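Local coordinates for putative peptidase (Chlamydophila abortus, PDB 3CE2), which probably acts as a zinc-dependent oligopeptidase of the M3B family, cleaving small bioactive peptides, at residues F77-K82 and T115-E120. Residues are numbered along the deposited sequence; the frame is centred on the assembly and turned at random.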
ATOM      1  N   PHE A  77     -10.394  23.218  -6.755  1.00 50.88           N
ATOM      2  CA  PHE A  77     -10.378  21.960  -7.506  1.00 50.13           C
ATOM      3  C   PHE A  77      -9.936  22.169  -8.947  1.00 49.57           C
ATOM      4  O   PHE A  77      -9.371  21.281  -9.573  1.00 47.49           O
ATOM      5  CB  PHE A  77     -11.736  21.255  -7.478  1.00 43.87           C
ATOM      6  CG  PHE A  77     -12.111  20.729  -6.122  1.00 46.69           C
ATOM      7  CD1 PHE A  77     -11.122  20.356  -5.206  1.00 48.68           C
ATOM      8  CD2 PHE A  77     -13.443  20.606  -5.753  1.00 38.60           C
ATOM      9  CE1 PHE A  77     -11.459  19.858  -3.928  1.00 44.18           C
ATOM     10  CE2 PHE A  77     -13.790  20.118  -4.486  1.00 43.09           C
ATOM     11  CZ  PHE A  77     -12.791  19.736  -3.574  1.00 46.13           C
ATOM     12  N   SER A  78     -10.194  23.354  -9.470  1.00 49.89           N
ATOM     13  CA  SER A  78      -9.929  23.634 -10.862  1.00 51.14           C
ATOM     14  C   SER A  78      -8.428  23.805 -11.066  1.00 54.76           C
ATOM     15  O   SER A  78      -7.854  23.257 -12.006  1.00 54.11           O
ATOM     16  CB  SER A  78     -10.649  24.919 -11.265  1.00 54.46           C
ATOM     17  OG  SER A  78     -10.841  24.943 -12.661  1.00 55.17           O
ATOM     18  N   ILE A  79      -7.818  24.589 -10.178  1.00 52.45           N
ATOM     19  CA  ILE A  79      -6.383  24.833 -10.163  1.00 53.49           C
ATOM     20  C   ILE A  79      -5.650  23.522  -9.922  1.00 57.79           C
ATOM     21  O   ILE A  79      -4.796  23.104 -10.726  1.00 55.11           O
ATOM     22  CB  ILE A  79      -6.019  25.849  -9.053  1.00 51.51           C
ATOM     23  CG1 ILE A  79      -6.412  27.270  -9.483  1.00 49.64           C
ATOM     24  CG2 ILE A  79      -4.535  25.795  -8.721  1.00 54.66           C
ATOM     25  CD1 ILE A  79      -6.446  28.250  -8.351  1.00 43.44           C
ATOM     26  N   GLU A  80      -6.022  22.868  -8.824  1.00 55.70           N
ATOM     27  CA  GLU A  80      -5.430  21.605  -8.418  1.00 54.97           C
ATOM     28  C   GLU A  80      -5.427  20.647  -9.583  1.00 52.45           C
ATOM     29  O   GLU A  80      -4.463  19.902  -9.805  1.00 51.47           O
ATOM     30  CB  GLU A  80      -6.212  21.009  -7.252  1.00 53.42           C
ATOM     31  CG  GLU A  80      -5.743  19.650  -6.810  1.00 62.18           C
ATOM     32  CD  GLU A  80      -6.591  19.068  -5.677  1.00 67.80           C
ATOM     33  OE1 GLU A  80      -7.275  19.847  -4.964  1.00 70.26           O
ATOM     34  OE2 GLU A  80      -6.566  17.826  -5.498  1.00 73.77           O
ATOM     35  N   ARG A  81      -6.501  20.675 -10.352  1.00 48.10           N
ATOM     36  CA  ARG A  81      -6.618  19.741 -11.437  1.00 46.02           C
ATOM     37  C   ARG A  81      -5.542  20.012 -12.494  1.00 52.36           C
ATOM     38  O   ARG A  81      -4.935  19.066 -13.028  1.00 50.08           O
ATOM     39  CB  ARG A  81      -8.004  19.837 -12.020  1.00 50.88           C
ATOM     40  CG  ARG A  81      -8.269  18.920 -13.170  1.00 56.18           C
ATOM     41  CD  ARG A  81      -9.727  19.023 -13.502  1.00 59.48           C
ATOM     42  NE  ARG A  81     -10.020  18.409 -14.785  1.00 59.35           N
ATOM     43  CZ  ARG A  81     -11.253  18.172 -15.208  1.00 53.78           C
ATOM     44  NH1 ARG A  81     -12.284  18.492 -14.433  1.00 46.36           N
ATOM     45  NH2 ARG A  81     -11.446  17.609 -16.389  1.00 49.67           N
ATOM     46  N   LYS A  82      -5.294  21.299 -12.765  1.00 52.02           N
ATOM     47  CA  LYS A  82      -4.333  21.736 -13.784  1.00 56.76           C
ATOM     48  C   LYS A  82      -2.906  21.438 -13.307  1.00 55.56           C
ATOM     49  O   LYS A  82      -2.114  20.871 -14.053  1.00 53.57           O
ATOM     50  CB  LYS A  82      -4.498  23.236 -14.053  1.00 65.45           C
ATOM     51  CG  LYS A  82      -3.902  23.775 -15.365  1.00 72.53           C
ATOM     52  CD  LYS A  82      -3.475  25.253 -15.184  1.00 76.83           C
ATOM     53  CE  LYS A  82      -4.127  26.242 -16.190  1.00 82.13           C
ATOM     54  NZ  LYS A  82      -3.407  26.429 -17.493  1.00 80.46           N
ATOM     55  N   THR A 115       3.930  23.364  -4.051  1.00 54.43           N
ATOM     56  CA  THR A 115       4.230  23.758  -2.684  1.00 54.30           C
ATOM     57  C   THR A 115       3.677  25.156  -2.413  1.00 52.49           C
ATOM     58  O   THR A 115       3.289  25.491  -1.283  1.00 54.95           O
ATOM     59  CB  THR A 115       5.751  23.677  -2.387  1.00 56.76           C
ATOM     60  OG1 THR A 115       6.238  22.390  -2.787  1.00 50.66           O
ATOM     61  CG2 THR A 115       6.021  23.847  -0.885  1.00 58.69           C
ATOM     62  N   LEU A 116       3.609  25.959  -3.461  1.00 50.12           N
ATOM     63  CA  LEU A 116       3.095  27.304  -3.331  1.00 64.23           C
ATOM     64  C   LEU A 116       1.596  27.188  -3.088  1.00 68.50           C
ATOM     65  O   LEU A 116       1.067  27.671  -2.082  1.00 67.33           O
ATOM     66  CB  LEU A 116       3.377  28.093  -4.611  1.00 69.38           C
ATOM     67  CG  LEU A 116       4.093  29.447  -4.496  1.00 73.37           C
ATOM     68  CD1 LEU A 116       5.119  29.443  -3.349  1.00 72.84           C
ATOM     69  CD2 LEU A 116       4.763  29.783  -5.834  1.00 72.35           C
ATOM     70  N   PHE A 117       0.927  26.514  -4.018  1.00 69.41           N
ATOM     71  CA  PHE A 117      -0.474  26.162  -3.859  1.00 67.95           C
ATOM     72  C   PHE A 117      -0.768  25.700  -2.452  1.00 66.33           C
ATOM     73  O   PHE A 117      -1.670  26.232  -1.792  1.00 66.87           O
ATOM     74  CB  PHE A 117      -0.866  25.053  -4.829  1.00 67.02           C
ATOM     75  CG  PHE A 117      -2.330  24.801  -4.869  1.00 68.38           C
ATOM     76  CD1 PHE A 117      -3.208  25.829  -5.187  1.00 66.76           C
ATOM     77  CD2 PHE A 117      -2.842  23.547  -4.576  1.00 69.93           C
ATOM     78  CE1 PHE A 117      -4.558  25.615  -5.221  1.00 64.86           C
ATOM     79  CE2 PHE A 117      -4.210  23.324  -4.609  1.00 68.79           C
ATOM     80  CZ  PHE A 117      -5.064  24.361  -4.933  1.00 66.67           C
ATOM     81  N   ALA A 118      -0.006  24.716  -1.987  1.00 60.32           N
ATOM     82  CA  ALA A 118      -0.214  24.200  -0.642  1.00 63.75           C
ATOM     83  C   ALA A 118      -0.050  25.287   0.443  1.00 69.34           C
ATOM     84  O   ALA A 118      -0.752  25.278   1.458  1.00 73.16           O
ATOM     85  CB  ALA A 118       0.677  22.990  -0.371  1.00 54.38           C
ATOM     86  N   GLU A 119       0.862  26.229   0.236  1.00 71.92           N
ATOM     87  CA  GLU A 119       1.044  27.286   1.227  1.00 72.17           C
ATOM     88  C   GLU A 119      -0.092  28.281   1.113  1.00 65.87           C
ATOM     89  O   GLU A 119      -0.742  28.624   2.100  1.00 63.24           O
ATOM     90  CB  GLU A 119       2.400  27.977   1.066  1.00 78.61           C
ATOM     91  CG  GLU A 119       3.540  27.224   1.770  1.00 87.68           C
ATOM     92  CD  GLU A 119       4.914  27.438   1.118  1.00 90.49           C
ATOM     93  OE1 GLU A 119       4.994  28.191   0.104  1.00 91.68           O
ATOM     94  OE2 GLU A 119       5.898  26.840   1.628  1.00 80.98           O
ATOM     95  N   GLU A 120      -0.360  28.722  -0.103  1.00 59.72           N
ATOM     96  CA  GLU A 120      -1.433  29.666  -0.284  1.00 64.04           C
ATOM     97  C   GLU A 120      -2.796  29.164   0.238  1.00 67.15           C
ATOM     98  O   GLU A 120      -3.567  29.949   0.787  1.00 68.34           O
ATOM     99  CB  GLU A 120      -1.486  30.176  -1.723  1.00 63.51           C
ATOM    100  CG  GLU A 120      -0.801  31.532  -1.852  1.00 67.00           C
ATOM    101  CD  GLU A 120      -0.427  31.907  -3.269  1.00 69.95           C
ATOM    102  OE1 GLU A 120      -1.319  31.949  -4.145  1.00 70.77           O
ATOM    103  OE2 GLU A 120       0.770  32.190  -3.497  1.00 72.24           O
TER
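Phe117 carries the whole contact from the side of residues 115-120, reaching across to Ile79 and Glu80 on the facing helix. Leu116 leans on the loop at Thr52. One residue on, CB of Phe117 is directed toward helix 66-96, and CG anti to the backbone N (chi1 -171°) carries the ring on in that direction. The backbones come closest at Glu80 and Phe117, whose CA atoms are 8.1 Å apart, with the ring between them. The methyl CG2 of Ile79 lies 3.5 Å from CE1 of Phe117, approaching the ring obliquely. From the same side of the ring plane, and also obliquely, CB of Glu80 comes 4.0 Å from CE2 of Phe117. The glutamate thus contributes the foot of its side chain; the rest runs extended (chi1 176°) and takes OE1 to the edge of the Phe77 ring, in its plane. Trp53 joins the cluster, meeting Phe117 edge-to-face and touching Ile79. Further on, Glu120 uses both carboxylate oxygens to hold the backbone N-H groups of Thr52 and Trp53, fixing that loop beside the ring. The arrangement is a small apolar contact typical of an antiparallel helical hairpin, here helices 66-96 and 101-120, consecutive in this mainly helical peptidase and away from its zinc sites.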